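PDB 3VW5: cellobiose 2-epimerase from Ruminococcus albus, which catalyses the reversible epimerization of cellobiose to 4-O-beta-D-glucopyranosyl-D-mannose, acting directly on the unmodified sugar. Local coordinates for residues 75-80 against 128-133; 134-139 against 190-195; 180-185 against 209-214; 215-220 against 268-273. The protein carries 2 engineered substitutions. One frame throughout, in Å; residues are numbered along the deposited sequence.

Contact 1 (75-80 against 128-133); sequences HAYEFI and DKEALA
Tyr-77 and Ala-131 mark the nearest backbone approach, CA to CA 8.3 Å, between helix 67-84 and the opening turn of helix 129-145. The gap is spanned by the Tyr-77 side chain, whose CG lies anti to the backbone N (chi1 167°), sending the ring straight across. Its CE1 rests 3.8 Å from CB of Ala-131, the one apolar side-chain pair here. At the far end, Tyr-77 OH gives a weak hydrogen bond to OE1 of Glu-130 (3.2 Å), which sits at the ring edge near its plane; the carboxylate is turned 51° from the ring. That oxygen's stronger partner is Lys-81, which salt-bridges Glu-78 as well and so probably eases the repulsion between the two acids. Asp-128 flanks the ring obliquely, OD1 4.1 Å from CE2 of Tyr-77, while its other oxygen does the N-cap work: Glu-130 N donates to Asp-128 OD2 at 2.8 Å, nearly straight (162°) but from above the carboxylate plane. A leucine in place of Tyr-77 has no hydroxyl for Glu-130, which would probably be left to lean on Lys-81, and a gap is likely to open beside Ala-131. Both helices belong to the outer layer of the (alpha/alpha)6 barrel; on the inner side, helix 109-126 stacks Tyr-122 on the Tyr-77 ring and brings up Leu-119, and helix 47-64 adds Leu-54.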
loop_
_atom_site.group_PDB
_atom_site.type_symbol
_atom_site.label_atom_id
_atom_site.label_comp_id
_atom_site.label_asym_id
_atom_site.label_seq_id
_atom_site.Cartn_x
_atom_site.Cartn_y
_atom_site.Cartn_z
ATOM N N HIS A 75 -2.584 -6.998 18.816
ATOM C CA HIS A 75 -3.696 -6.141 19.247
ATOM C C HIS A 75 -4.573 -5.755 18.073
ATOM O O HIS A 75 -5.798 -5.795 18.172
ATOM C CB HIS A 75 -3.184 -4.870 19.945
ATOM C CG HIS A 75 -4.275 -3.989 20.481
ATOM N ND1 HIS A 75 -5.041 -4.333 21.573
ATOM C CD2 HIS A 75 -4.732 -2.784 20.066
ATOM C CE1 HIS A 75 -5.923 -3.376 21.810
ATOM N NE2 HIS A 75 -5.753 -2.423 20.915
ATOM N N ALA A 76 -3.931 -5.368 16.974
ATOM C CA ALA A 76 -4.624 -5.018 15.739
ATOM C C ALA A 76 -5.295 -6.240 15.094
ATOM O O ALA A 76 -6.466 -6.190 14.684
ATOM C CB ALA A 76 -3.655 -4.350 14.756
ATOM N N TYR A 77 -4.544 -7.334 15.000
ATOM C CA TYR A 77 -5.106 -8.601 14.541
ATOM C C TYR A 77 -6.430 -8.945 15.232
ATOM O O TYR A 77 -7.423 -9.285 14.569
ATOM C CB TYR A 77 -4.105 -9.731 14.740
ATOM C CG TYR A 77 -4.682 -11.114 14.590
ATOM C CD1 TYR A 77 -4.974 -11.630 13.339
ATOM C CD2 TYR A 77 -4.902 -11.930 15.707
ATOM C CE1 TYR A 77 -5.487 -12.920 13.193
ATOM C CE2 TYR A 77 -5.417 -13.207 15.576
ATOM C CZ TYR A 77 -5.707 -13.699 14.312
ATOM O OH TYR A 77 -6.213 -14.969 14.159
ATOM N N GLU A 78 -6.453 -8.862 16.557
ATOM C CA GLU A 78 -7.664 -9.226 17.278
ATOM C C GLU A 78 -8.818 -8.343 16.837
ATOM O O GLU A 78 -9.941 -8.809 16.637
ATOM C CB GLU A 78 -7.457 -9.145 18.792
ATOM C CG GLU A 78 -6.683 -10.330 19.365
ATOM C CD GLU A 78 -7.551 -11.571 19.561
ATOM O OE1 GLU A 78 -7.153 -12.648 19.049
ATOM O OE2 GLU A 78 -8.620 -11.484 20.234
ATOM N N PHE A 79 -8.535 -7.062 16.662
ATOM C CA PHE A 79 -9.569 -6.136 16.252
ATOM C C PHE A 79 -10.166 -6.559 14.903
ATOM O O PHE A 79 -11.387 -6.533 14.730
ATOM C CB PHE A 79 -9.029 -4.703 16.201
ATOM C CG PHE A 79 -10.081 -3.678 15.945
ATOM C CD1 PHE A 79 -10.949 -3.291 16.965
ATOM C CD2 PHE A 79 -10.218 -3.102 14.683
ATOM C CE1 PHE A 79 -11.938 -2.343 16.733
ATOM C CE2 PHE A 79 -11.198 -2.160 14.442
ATOM C CZ PHE A 79 -12.063 -1.775 15.471
ATOM N N ILE A 80 -9.307 -6.969 13.968
ATOM C CA ILE A 80 -9.759 -7.340 12.628
ATOM C C ILE A 80 -10.589 -8.626 12.654
ATOM O O ILE A 80 -11.747 -8.656 12.206
ATOM C CB ILE A 80 -8.566 -7.502 11.657
ATOM C CG1 ILE A 80 -7.941 -6.144 11.351
ATOM C CG2 ILE A 80 -8.991 -8.191 10.364
ATOM C CD1 ILE A 80 -6.600 -6.242 10.664
ATOM N N ASP A 128 0.643 -17.739 14.208
ATOM C CA ASP A 128 -0.690 -18.243 14.509
ATOM C C ASP A 128 -1.355 -18.772 13.236
ATOM O O ASP A 128 -1.595 -18.025 12.284
ATOM C CB ASP A 128 -1.517 -17.095 15.097
ATOM C CG ASP A 128 -2.890 -17.529 15.535
ATOM O OD1 ASP A 128 -3.535 -16.782 16.313
ATOM O OD2 ASP A 128 -3.316 -18.629 15.112
ATOM N N LYS A 129 -1.653 -20.064 13.221
ATOM C CA LYS A 129 -2.197 -20.713 12.030
ATOM C C LYS A 129 -3.643 -20.307 11.732
ATOM O O LYS A 129 -4.170 -20.600 10.662
ATOM C CB LYS A 129 -2.085 -22.236 12.154
ATOM C CG LYS A 129 -1.081 -22.861 11.188
ATOM C CD LYS A 129 -0.301 -23.991 11.843
ATOM C CE LYS A 129 -1.219 -24.918 12.661
ATOM N NZ LYS A 129 -0.453 -25.723 13.688
ATOM N N GLU A 130 -4.282 -19.646 12.680
ATOM C CA GLU A 130 -5.652 -19.209 12.501
ATOM C C GLU A 130 -5.664 -17.942 11.641
ATOM O O GLU A 130 -6.621 -17.681 10.905
ATOM C CB GLU A 130 -6.288 -18.965 13.868
ATOM C CG GLU A 130 -7.642 -18.298 13.850
ATOM C CD GLU A 130 -8.125 -17.932 15.255
ATOM O OE1 GLU A 130 -7.358 -17.289 16.030
ATOM O OE2 GLU A 130 -9.273 -18.295 15.600
ATOM N N ALA A 131 -4.582 -17.170 11.733
ATOM C CA ALA A 131 -4.379 -16.014 10.873
ATOM C C ALA A 131 -4.238 -16.433 9.398
ATOM O O ALA A 131 -4.757 -15.762 8.498
ATOM C CB ALA A 131 -3.157 -15.207 11.329
ATOM N N LEU A 132 -3.538 -17.539 9.154
ATOM C CA LEU A 132 -3.402 -18.092 7.799
ATOM C C LEU A 132 -4.737 -18.626 7.253
ATOM O O LEU A 132 -5.088 -18.407 6.092
ATOM C CB LEU A 132 -2.347 -19.198 7.777
ATOM C CG LEU A 132 -2.140 -19.837 6.407
ATOM C CD1 LEU A 132 -1.428 -18.881 5.474
ATOM C CD2 LEU A 132 -1.347 -21.111 6.527
ATOM N N ALA A 133 -5.475 -19.333 8.097
ATOM C CA ALA A 133 -6.825 -19.734 7.749
ATOM C C ALA A 133 -7.697 -18.511 7.318
ATOM O O ALA A 133 -8.339 -18.524 6.268
ATOM C CB ALA A 133 -7.466 -20.496 8.907
#

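Contact 2 (134-139 against 190-195); sequences LAYRLF and TELYKA. Engineered in segment 134-139: Leu-138 (natural residue Pro).
Ala-135 and Leu-192 mark the nearest backbone approach of two helices that run roughly antiparallel, at 137° with the short axes 11.3 Å apart. Along segment 190-195, Glu-191 turns elsewhere, to Arg-124 and Ser-121 of helix 109-126. Leu-192 comes next and reaches between Ala-135, Tyr-136 and Phe-139 with both methyls. CD2 lies over one face of the Tyr-136 ring near CZ and CE2, 4.2 Å from the centroid and displaced toward the rim, a CH-pi contact, and also meets CB of Ala-135 at 4.2 Å. CD1 packs on CB of Phe-139 at 4.0 Å and also comes 4.1 Å from CE1 of Tyr-136. The Tyr-136 ring gets there because its CG stands anti to the carbonyl carbon (chi1 -82°), which swings the far end of the side chain toward helix 179-196. In the (alpha/alpha)6 barrel this joins the outer layer, helix 129-145, to the inner one, helix 179-196, and Val-201 of the next outer helix touches both Phe-139 and Leu-192. The backbone of Leu-192 takes part too: one water donates to its O (2.7 Å) and to Tyr-136 OH (2.6 Å), bridging the two helices. Beyond Ala-195, at the last residue of the inner helix, Asp-196 OD2 is hydrogen-bonded to the same hydroxyl, which thus meets both the carboxylate and the water.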
loop_
_atom_site.group_PDB
_atom_site.type_symbol
_atom_site.label_atom_id
_atom_site.label_comp_id
_atom_site.label_asym_id
_atom_site.label_seq_id
_atom_site.Cartn_x
_atom_site.Cartn_y
_atom_site.Cartn_z
ATOM N N LEU A 134 -7.709 -17.458 8.125
ATOM C CA LEU A 134 -8.455 -16.268 7.788
ATOM C C LEU A 134 -7.991 -15.705 6.444
ATOM O O LEU A 134 -8.787 -15.246 5.623
ATOM C CB LEU A 134 -8.264 -15.238 8.879
ATOM C CG LEU A 134 -9.421 -15.103 9.871
ATOM C CD1 LEU A 134 -10.216 -16.378 9.928
ATOM C CD2 LEU A 134 -8.880 -14.710 11.250
ATOM N N ALA A 135 -6.692 -15.751 6.211
ATOM C CA ALA A 135 -6.156 -15.271 4.958
ATOM C C ALA A 135 -6.749 -16.048 3.782
ATOM O O ALA A 135 -7.216 -15.448 2.798
ATOM C CB ALA A 135 -4.643 -15.336 4.969
ATOM N N TYR A 136 -6.743 -17.374 3.881
ATOM C CA TYR A 136 -7.298 -18.209 2.820
ATOM C C TYR A 136 -8.797 -17.995 2.728
ATOM O O TYR A 136 -9.360 -17.961 1.640
ATOM C CB TYR A 136 -6.993 -19.685 3.074
ATOM C CG TYR A 136 -5.614 -20.115 2.646
ATOM C CD1 TYR A 136 -5.295 -20.217 1.303
ATOM C CD2 TYR A 136 -4.630 -20.414 3.583
ATOM C CE1 TYR A 136 -4.039 -20.611 0.904
ATOM C CE2 TYR A 136 -3.374 -20.798 3.195
ATOM C CZ TYR A 136 -3.083 -20.903 1.848
ATOM O OH TYR A 136 -1.831 -21.296 1.424
ATOM N N ARG A 137 -9.444 -17.834 3.879
ATOM C CA ARG A 137 -10.876 -17.594 3.891
ATOM C C ARG A 137 -11.226 -16.383 3.014
ATOM O O ARG A 137 -12.185 -16.419 2.245
ATOM C CB ARG A 137 -11.408 -17.384 5.312
ATOM C CG ARG A 137 -12.919 -17.252 5.324
ATOM C CD ARG A 137 -13.472 -16.783 6.647
ATOM N NE ARG A 137 -14.505 -17.690 7.145
ATOM C CZ ARG A 137 -14.279 -18.684 8.010
ATOM N NH1 ARG A 137 -13.048 -18.904 8.502
ATOM N NH2 ARG A 137 -15.291 -19.462 8.392
ATOM N N LEU A 138 -10.433 -15.319 3.144
ATOM C CA LEU A 138 -10.677 -14.080 2.415
ATOM C C LEU A 138 -10.241 -14.174 0.943
ATOM O O LEU A 138 -10.894 -13.635 0.051
ATOM C CB LEU A 138 -9.999 -12.904 3.124
ATOM C CG LEU A 138 -10.510 -12.587 4.525
ATOM C CD1 LEU A 138 -9.695 -11.474 5.135
ATOM C CD2 LEU A 138 -11.980 -12.216 4.503
ATOM N N PHE A 139 -9.136 -14.858 0.698
ATOM C CA PHE A 139 -8.774 -15.237 -0.663
ATOM C C PHE A 139 -9.945 -15.947 -1.373
ATOM O O PHE A 139 -10.279 -15.606 -2.501
ATOM C CB PHE A 139 -7.532 -16.126 -0.635
ATOM C CG PHE A 139 -7.263 -16.856 -1.914
ATOM C CD1 PHE A 139 -6.619 -16.223 -2.968
ATOM C CD2 PHE A 139 -7.604 -18.197 -2.051
ATOM C CE1 PHE A 139 -6.345 -16.903 -4.150
ATOM C CE2 PHE A 139 -7.328 -18.888 -3.241
ATOM C CZ PHE A 139 -6.697 -18.238 -4.284
ATOM N N THR A 190 1.045 -12.241 -3.424
ATOM C CA THR A 190 2.477 -12.438 -3.259
ATOM C C THR A 190 2.781 -12.866 -1.828
ATOM O O THR A 190 3.560 -13.786 -1.611
ATOM C CB THR A 190 3.284 -11.169 -3.589
ATOM O OG1 THR A 190 3.054 -10.806 -4.949
ATOM C CG2 THR A 190 4.775 -11.414 -3.388
ATOM N N GLU A 191 2.156 -12.212 -0.857
ATOM C CA GLU A 191 2.473 -12.457 0.546
ATOM C C GLU A 191 1.877 -13.780 1.019
ATOM O O GLU A 191 2.488 -14.476 1.810
ATOM C CB GLU A 191 2.008 -11.281 1.436
ATOM C CG GLU A 191 2.473 -11.316 2.893
ATOM C CD GLU A 191 3.977 -11.065 3.056
ATOM O OE1 GLU A 191 4.466 -11.036 4.218
ATOM O OE2 GLU A 191 4.678 -10.892 2.028
ATOM N N LEU A 192 0.684 -14.112 0.536
ATOM C CA LEU A 192 0.032 -15.378 0.859
ATOM C C LEU A 192 0.846 -16.528 0.299
ATOM O O LEU A 192 0.904 -17.590 0.889
ATOM C CB LEU A 192 -1.370 -15.447 0.251
ATOM C CG LEU A 192 -2.496 -16.009 1.126
ATOM C CD1 LEU A 192 -3.615 -16.591 0.257
ATOM C CD2 LEU A 192 -1.981 -17.027 2.127
ATOM N N TYR A 193 1.469 -16.320 -0.854
ATOM C CA TYR A 193 2.244 -17.390 -1.466
ATOM C C TYR A 193 3.571 -17.539 -0.730
ATOM O O TYR A 193 4.019 -18.645 -0.456
ATOM C CB TYR A 193 2.459 -17.130 -2.958
ATOM C CG TYR A 193 3.206 -18.228 -3.660
ATOM C CD1 TYR A 193 2.538 -19.347 -4.160
ATOM C CD2 TYR A 193 4.578 -18.162 -3.812
ATOM C CE1 TYR A 193 3.215 -20.358 -4.793
ATOM C CE2 TYR A 193 5.275 -19.168 -4.447
ATOM C CZ TYR A 193 4.588 -20.269 -4.941
ATOM O OH TYR A 193 5.290 -21.280 -5.575
ATOM N N LYS A 194 4.189 -16.410 -0.406
ATOM C CA LYS A 194 5.391 -16.395 0.414
ATOM C C LYS A 194 5.142 -17.175 1.700
ATOM O O LYS A 194 5.983 -17.954 2.140
ATOM C CB LYS A 194 5.788 -14.947 0.733
ATOM C CG LYS A 194 6.937 -14.788 1.715
ATOM C CD LYS A 194 7.924 -13.752 1.211
ATOM C CE LYS A 194 9.350 -14.312 1.158
ATOM N NZ LYS A 194 10.299 -13.373 0.468
ATOM N N ALA A 195 3.967 -16.973 2.284
ATOM C CA ALA A 195 3.639 -17.580 3.565
ATOM C C ALA A 195 3.481 -19.105 3.532
ATOM O O ALA A 195 3.816 -19.781 4.514
ATOM C CB ALA A 195 2.389 -16.940 4.158
HETATM O O HOH W 1 -0.152 -19.929 -0.080
#

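Contact 3 (180-185 against 209-214); sequences NAILHL and LGQMRD
Ile-182 and Met-212 meet at the tight centre of this helix pair, their CA atoms 7.6 Å apart and the short axes 10.0 Å apart at 139°. CG2 of Ile-182 lies 3.9 Å from both CG and SD of Met-212, whose chain is bent at chi2 and chi3 so that the thioether slides alongside the isoleucine. Its other branch crosses Gln-211 at about a right angle, CD1 of Ile-182 coming 3.5 Å from OE1. An alanine in place of Ile-182 would probably open a gap beside the Gln-211 amide and leave CG and SD of Met-212 without their neighbour on this side. The other side of helix 209-214 is looser and more solvent-exposed: there Arg-213 NH1 and Asp-214 OD1 form a salt bridge at 2.8 Å, away from helix 180-185. The pair is an antiparallel helical hairpin of the barrel, inner helix 179-196 turning into outer helix 199-216; Leu-183 and Met-212 also pack on inner helix 241-258, and Phe-232 of a loop touches Ile-182 and Gln-211.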
loop_
_atom_site.group_PDB
_atom_site.type_symbol
_atom_site.label_atom_id
_atom_site.label_comp_id
_atom_site.label_asym_id
_atom_site.label_seq_id
_atom_site.Cartn_x
_atom_site.Cartn_y
_atom_site.Cartn_z
ATOM N N ASN A 180 -5.288 0.109 -9.426
ATOM C CA ASN A 180 -5.071 0.100 -7.997
ATOM C C ASN A 180 -5.417 -1.237 -7.375
ATOM O O ASN A 180 -4.632 -1.806 -6.623
ATOM C CB ASN A 180 -5.946 1.164 -7.362
ATOM C CG ASN A 180 -5.236 1.934 -6.286
ATOM O OD1 ASN A 180 -4.942 1.405 -5.217
ATOM N ND2 ASN A 180 -4.964 3.206 -6.557
ATOM N N ALA A 181 -6.606 -1.735 -7.685
ATOM C CA ALA A 181 -7.053 -3.007 -7.134
ATOM C C ALA A 181 -6.185 -4.169 -7.613
ATOM O O ALA A 181 -5.837 -5.052 -6.830
ATOM C CB ALA A 181 -8.509 -3.252 -7.484
ATOM N N ILE A 182 -5.843 -4.185 -8.896
ATOM C CA ILE A 182 -5.058 -5.300 -9.419
ATOM C C ILE A 182 -3.723 -5.353 -8.674
ATOM O O ILE A 182 -3.317 -6.396 -8.156
ATOM C CB ILE A 182 -4.875 -5.219 -10.960
ATOM C CG1 ILE A 182 -6.228 -5.291 -11.668
ATOM C CG2 ILE A 182 -3.983 -6.336 -11.471
ATOM C CD1 ILE A 182 -6.135 -5.103 -13.172
ATOM N N LEU A 183 -3.076 -4.199 -8.595
ATOM C CA LEU A 183 -1.797 -4.042 -7.924
ATOM C C LEU A 183 -1.827 -4.533 -6.466
ATOM O O LEU A 183 -0.900 -5.212 -5.998
ATOM C CB LEU A 183 -1.390 -2.569 -7.978
ATOM C CG LEU A 183 0.070 -2.196 -7.710
ATOM C CD1 LEU A 183 0.319 -1.932 -6.243
ATOM C CD2 LEU A 183 0.990 -3.278 -8.230
ATOM N N HIS A 184 -2.885 -4.188 -5.744
ATOM C CA HIS A 184 -2.978 -4.631 -4.361
ATOM C C HIS A 184 -3.421 -6.095 -4.178
ATOM O O HIS A 184 -3.135 -6.707 -3.149
ATOM C CB HIS A 184 -3.741 -3.618 -3.499
ATOM C CG HIS A 184 -2.967 -2.354 -3.288
ATOM N ND1 HIS A 184 -1.845 -2.300 -2.485
ATOM C CD2 HIS A 184 -3.097 -1.121 -3.833
ATOM C CE1 HIS A 184 -1.339 -1.084 -2.520
ATOM N NE2 HIS A 184 -2.085 -0.346 -3.326
ATOM N N LEU A 185 -4.070 -6.666 -5.187
ATOM C CA LEU A 185 -4.207 -8.126 -5.244
ATOM C C LEU A 185 -2.835 -8.775 -5.469
ATOM O O LEU A 185 -2.468 -9.724 -4.774
ATOM C CB LEU A 185 -5.213 -8.569 -6.307
ATOM C CG LEU A 185 -6.691 -8.298 -6.001
ATOM C CD1 LEU A 185 -7.543 -8.575 -7.227
ATOM C CD2 LEU A 185 -7.210 -9.099 -4.801
ATOM N N LEU A 209 -0.603 -10.524 -12.690
ATOM C CA LEU A 209 0.596 -10.055 -13.357
ATOM C C LEU A 209 0.336 -9.862 -14.856
ATOM O O LEU A 209 0.654 -8.814 -15.407
ATOM C CB LEU A 209 1.749 -11.029 -13.135
ATOM C CG LEU A 209 2.723 -10.786 -11.970
ATOM C CD1 LEU A 209 2.357 -9.570 -11.162
ATOM C CD2 LEU A 209 2.808 -11.995 -11.075
ATOM N N GLY A 210 -0.264 -10.861 -15.507
ATOM C CA GLY A 210 -0.568 -10.784 -16.927
ATOM C C GLY A 210 -1.415 -9.577 -17.295
ATOM O O GLY A 210 -1.186 -8.916 -18.310
ATOM N N GLN A 211 -2.398 -9.277 -16.457
ATOM C CA GLN A 211 -3.254 -8.123 -16.692
ATOM C C GLN A 211 -2.451 -6.821 -16.628
ATOM O O GLN A 211 -2.662 -5.899 -17.436
ATOM C CB GLN A 211 -4.403 -8.087 -15.690
ATOM C CG GLN A 211 -5.435 -9.158 -15.908
ATOM C CD GLN A 211 -6.799 -8.759 -15.386
ATOM O OE1 GLN A 211 -6.932 -8.298 -14.244
ATOM N NE2 GLN A 211 -7.827 -8.928 -16.224
ATOM N N MET A 212 -1.537 -6.749 -15.663
ATOM C CA MET A 212 -0.654 -5.604 -15.582
ATOM C C MET A 212 0.159 -5.465 -16.862
ATOM O O MET A 212 0.293 -4.358 -17.376
ATOM C CB MET A 212 0.251 -5.676 -14.347
ATOM C CG MET A 212 -0.514 -5.522 -13.019
ATOM S SD MET A 212 -1.176 -3.898 -12.646
ATOM C CE MET A 212 0.288 -2.934 -12.752
ATOM N N ARG A 213 0.687 -6.577 -17.384
ATOM C CA ARG A 213 1.524 -6.526 -18.587
ATOM C C ARG A 213 0.705 -6.312 -19.875
ATOM O O ARG A 213 1.067 -5.501 -20.727
ATOM C CB ARG A 213 2.432 -7.765 -18.697
ATOM C CG ARG A 213 2.530 -8.335 -20.113
ATOM C CD ARG A 213 3.648 -9.370 -20.336
ATOM N NE ARG A 213 3.519 -10.646 -19.615
ATOM C CZ ARG A 213 2.532 -11.536 -19.763
ATOM N NH1 ARG A 213 1.521 -11.311 -20.594
ATOM N NH2 ARG A 213 2.549 -12.661 -19.055
ATOM N N ASP A 214 -0.421 -7.006 -19.993
ATOM C CA ASP A 214 -1.185 -7.001 -21.239
ATOM C C ASP A 214 -2.224 -5.876 -21.373
ATOM O O ASP A 214 -2.514 -5.422 -22.486
ATOM C CB ASP A 214 -1.836 -8.365 -21.455
ATOM C CG ASP A 214 -0.810 -9.478 -21.622
ATOM O OD1 ASP A 214 0.336 -9.165 -22.031
ATOM O OD2 ASP A 214 -1.154 -10.658 -21.351
#

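Contact 4 (215-220 against 268-273); sequences IVYTPD and AEMDLK
A Met-aromatic contact joins Tyr-217, the first residue to leave helix 199-216, to Met-270 of helix 261-281. CG of Met-270 sits over the middle of the Tyr-217 ring, 3.7 Å from the centroid and only 5° off the normal, as a CH-pi contact. The sulfur follows toward the root of the ring, SD 3.7 Å from CG of Tyr-217, so the thioether runs along the face in the direction opposite to the tyrosine. With chi1 at -171°, the Met-270 chain points away from its own N and reaches across to the ring before bending at chi3. In the (alpha/alpha)6 barrel the two helices are neighbours in the outer layer, and Met-270 also touches Met-251 of inner helix 241-258. On the opposite ring face, toward the rim, Pro-219 N lies 3.8 Å above the plane. At the exposed end, Lys-273 runs across the tyrosine at about a right angle, its CD 3.8 Å from Tyr-217 OH, a hydroxyl that is hydrogen-bonded to Asn-222.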
loop_
_atom_site.group_PDB
_atom_site.type_symbol
_atom_site.label_atom_id
_atom_site.label_comp_id
_atom_site.label_asym_id
_atom_site.label_seq_id
_atom_site.Cartn_x
_atom_site.Cartn_y
_atom_site.Cartn_z
ATOM N N ILE A 215 -2.780 -5.418 -20.253
ATOM C CA ILE A 215 -3.793 -4.371 -20.312
ATOM C C ILE A 215 -3.327 -3.019 -19.778
ATOM O O ILE A 215 -3.475 -1.997 -20.442
ATOM C CB ILE A 215 -5.064 -4.763 -19.557
ATOM C CG1 ILE A 215 -5.560 -6.138 -20.012
ATOM C CG2 ILE A 215 -6.120 -3.715 -19.776
ATOM C CD1 ILE A 215 -6.893 -6.547 -19.414
ATOM N N VAL A 216 -2.772 -3.003 -18.576
ATOM C CA VAL A 216 -2.580 -1.733 -17.904
ATOM C C VAL A 216 -1.310 -0.997 -18.346
ATOM O O VAL A 216 -1.318 0.225 -18.481
ATOM C CB VAL A 216 -2.813 -1.838 -16.348
ATOM C CG1 VAL A 216 -3.149 -3.239 -15.979
ATOM C CG2 VAL A 216 -1.644 -1.294 -15.518
ATOM N N TYR A 217 -0.240 -1.749 -18.598
ATOM C CA TYR A 217 1.007 -1.186 -19.108
ATOM C C TYR A 217 0.814 -0.598 -20.517
ATOM O O TYR A 217 0.189 -1.203 -21.375
ATOM C CB TYR A 217 2.106 -2.253 -19.100
ATOM C CG TYR A 217 3.414 -1.809 -19.719
ATOM C CD1 TYR A 217 4.141 -0.758 -19.180
ATOM C CD2 TYR A 217 3.921 -2.440 -20.847
ATOM C CE1 TYR A 217 5.337 -0.346 -19.751
ATOM C CE2 TYR A 217 5.111 -2.034 -21.421
ATOM C CZ TYR A 217 5.814 -0.988 -20.863
ATOM O OH TYR A 217 6.994 -0.571 -21.426
ATOM N N THR A 218 1.340 0.598 -20.740
ATOM C CA THR A 218 1.276 1.226 -22.053
ATOM C C THR A 218 2.680 1.223 -22.658
ATOM O O THR A 218 3.530 2.037 -22.288
ATOM C CB THR A 218 0.722 2.650 -21.952
ATOM O OG1 THR A 218 -0.437 2.641 -21.106
ATOM C CG2 THR A 218 0.335 3.172 -23.309
ATOM N N PRO A 219 2.935 0.284 -23.581
ATOM C CA PRO A 219 4.299 0.076 -24.084
ATOM C C PRO A 219 4.958 1.285 -24.767
ATOM O O PRO A 219 6.170 1.456 -24.587
ATOM C CB PRO A 219 4.148 -1.102 -25.050
ATOM C CG PRO A 219 2.693 -1.203 -25.329
ATOM C CD PRO A 219 1.990 -0.710 -24.114
ATOM N N ASP A 220 4.216 2.109 -25.507
ATOM C CA ASP A 220 4.869 3.182 -26.259
ATOM C C ASP A 220 5.101 4.398 -25.389
ATOM O O ASP A 220 5.596 5.416 -25.847
ATOM C CB ASP A 220 4.056 3.581 -27.486
ATOM C CG ASP A 220 2.729 4.187 -27.111
ATOM O OD1 ASP A 220 2.042 3.562 -26.261
ATOM O OD2 ASP A 220 2.377 5.283 -27.634
ATOM N N ALA A 268 11.301 -7.698 -15.030
ATOM C CA ALA A 268 12.425 -6.830 -14.702
ATOM C C ALA A 268 12.730 -5.839 -15.822
ATOM O O ALA A 268 13.174 -4.708 -15.566
ATOM C CB ALA A 268 13.656 -7.645 -14.357
ATOM N N GLU A 269 12.488 -6.242 -17.064
ATOM C CA GLU A 269 12.739 -5.329 -18.177
ATOM C C GLU A 269 11.625 -4.309 -18.320
ATOM O O GLU A 269 11.891 -3.139 -18.578
ATOM C CB GLU A 269 12.978 -6.083 -19.487
ATOM C CG GLU A 269 14.242 -6.927 -19.432
ATOM C CD GLU A 269 14.845 -7.211 -20.800
ATOM O OE1 GLU A 269 14.295 -6.697 -21.812
ATOM O OE2 GLU A 269 15.869 -7.948 -20.857
ATOM N N MET A 270 10.383 -4.748 -18.137
ATOM C CA MET A 270 9.246 -3.837 -18.174
ATOM C C MET A 270 9.337 -2.831 -17.025
ATOM O O MET A 270 9.232 -1.621 -17.230
ATOM C CB MET A 270 7.928 -4.609 -18.097
ATOM C CG MET A 270 6.694 -3.751 -18.351
ATOM S SD MET A 270 5.141 -4.626 -18.056
ATOM C CE MET A 270 5.200 -4.859 -16.282
ATOM N N ASP A 271 9.555 -3.343 -15.819
ATOM C CA ASP A 271 9.644 -2.501 -14.632
ATOM C C ASP A 271 10.747 -1.434 -14.714
ATOM O O ASP A 271 10.531 -0.266 -14.328
ATOM C CB ASP A 271 9.812 -3.378 -13.393
ATOM C CG ASP A 271 8.583 -4.214 -13.120
ATOM O OD1 ASP A 271 7.482 -3.767 -13.511
ATOM O OD2 ASP A 271 8.712 -5.309 -12.526
ATOM N N LEU A 272 11.916 -1.838 -15.216
ATOM C CA LEU A 272 12.997 -0.894 -15.474
ATOM C C LEU A 272 12.535 0.211 -16.431
ATOM O O LEU A 272 12.837 1.391 -16.225
ATOM C CB LEU A 272 14.227 -1.608 -16.036
ATOM C CG LEU A 272 15.297 -2.011 -15.016
ATOM C CD1 LEU A 272 16.427 -2.759 -15.683
ATOM C CD2 LEU A 272 15.840 -0.803 -14.282
ATOM N N LYS A 273 11.801 -0.162 -17.477
ATOM C CA LYS A 273 11.371 0.833 -18.444
ATOM C C LYS A 273 10.481 1.857 -17.769
ATOM O O LYS A 273 10.573 3.048 -18.050
ATOM C CB LYS A 273 10.638 0.192 -19.624
ATOM C CG LYS A 273 11.557 -0.341 -20.700
ATOM C CD LYS A 273 10.772 -1.034 -21.778
ATOM C CE LYS A 273 11.645 -2.035 -22.515
ATOM N NZ LYS A 273 10.809 -2.958 -23.343
#

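The four contacts follow one another round the barrel wall, with contacts 1 and 4 on opposite sides of the chain's centre, 36 Å apart between centres. Contacts 1 and 2 share helix 129-145, lie 12 Å apart between centres and touch where Leu-132 CD1 meets Leu-192 CD2 at 3.9 Å. Helix 179-196 links contact 2 to contact 3, about 17 Å between centres and about 5 Å between nearest atoms. Contacts 3 and 4 share helix 199-216: Met-212 O probably accepts from Tyr-217 N (2.9 Å), and Arg-213 CA packs on Met-270 SD. As in related (alpha/alpha)6 epimerases, the sugar site probably lies within the barrel, and these contacts belong to part of the wall around it.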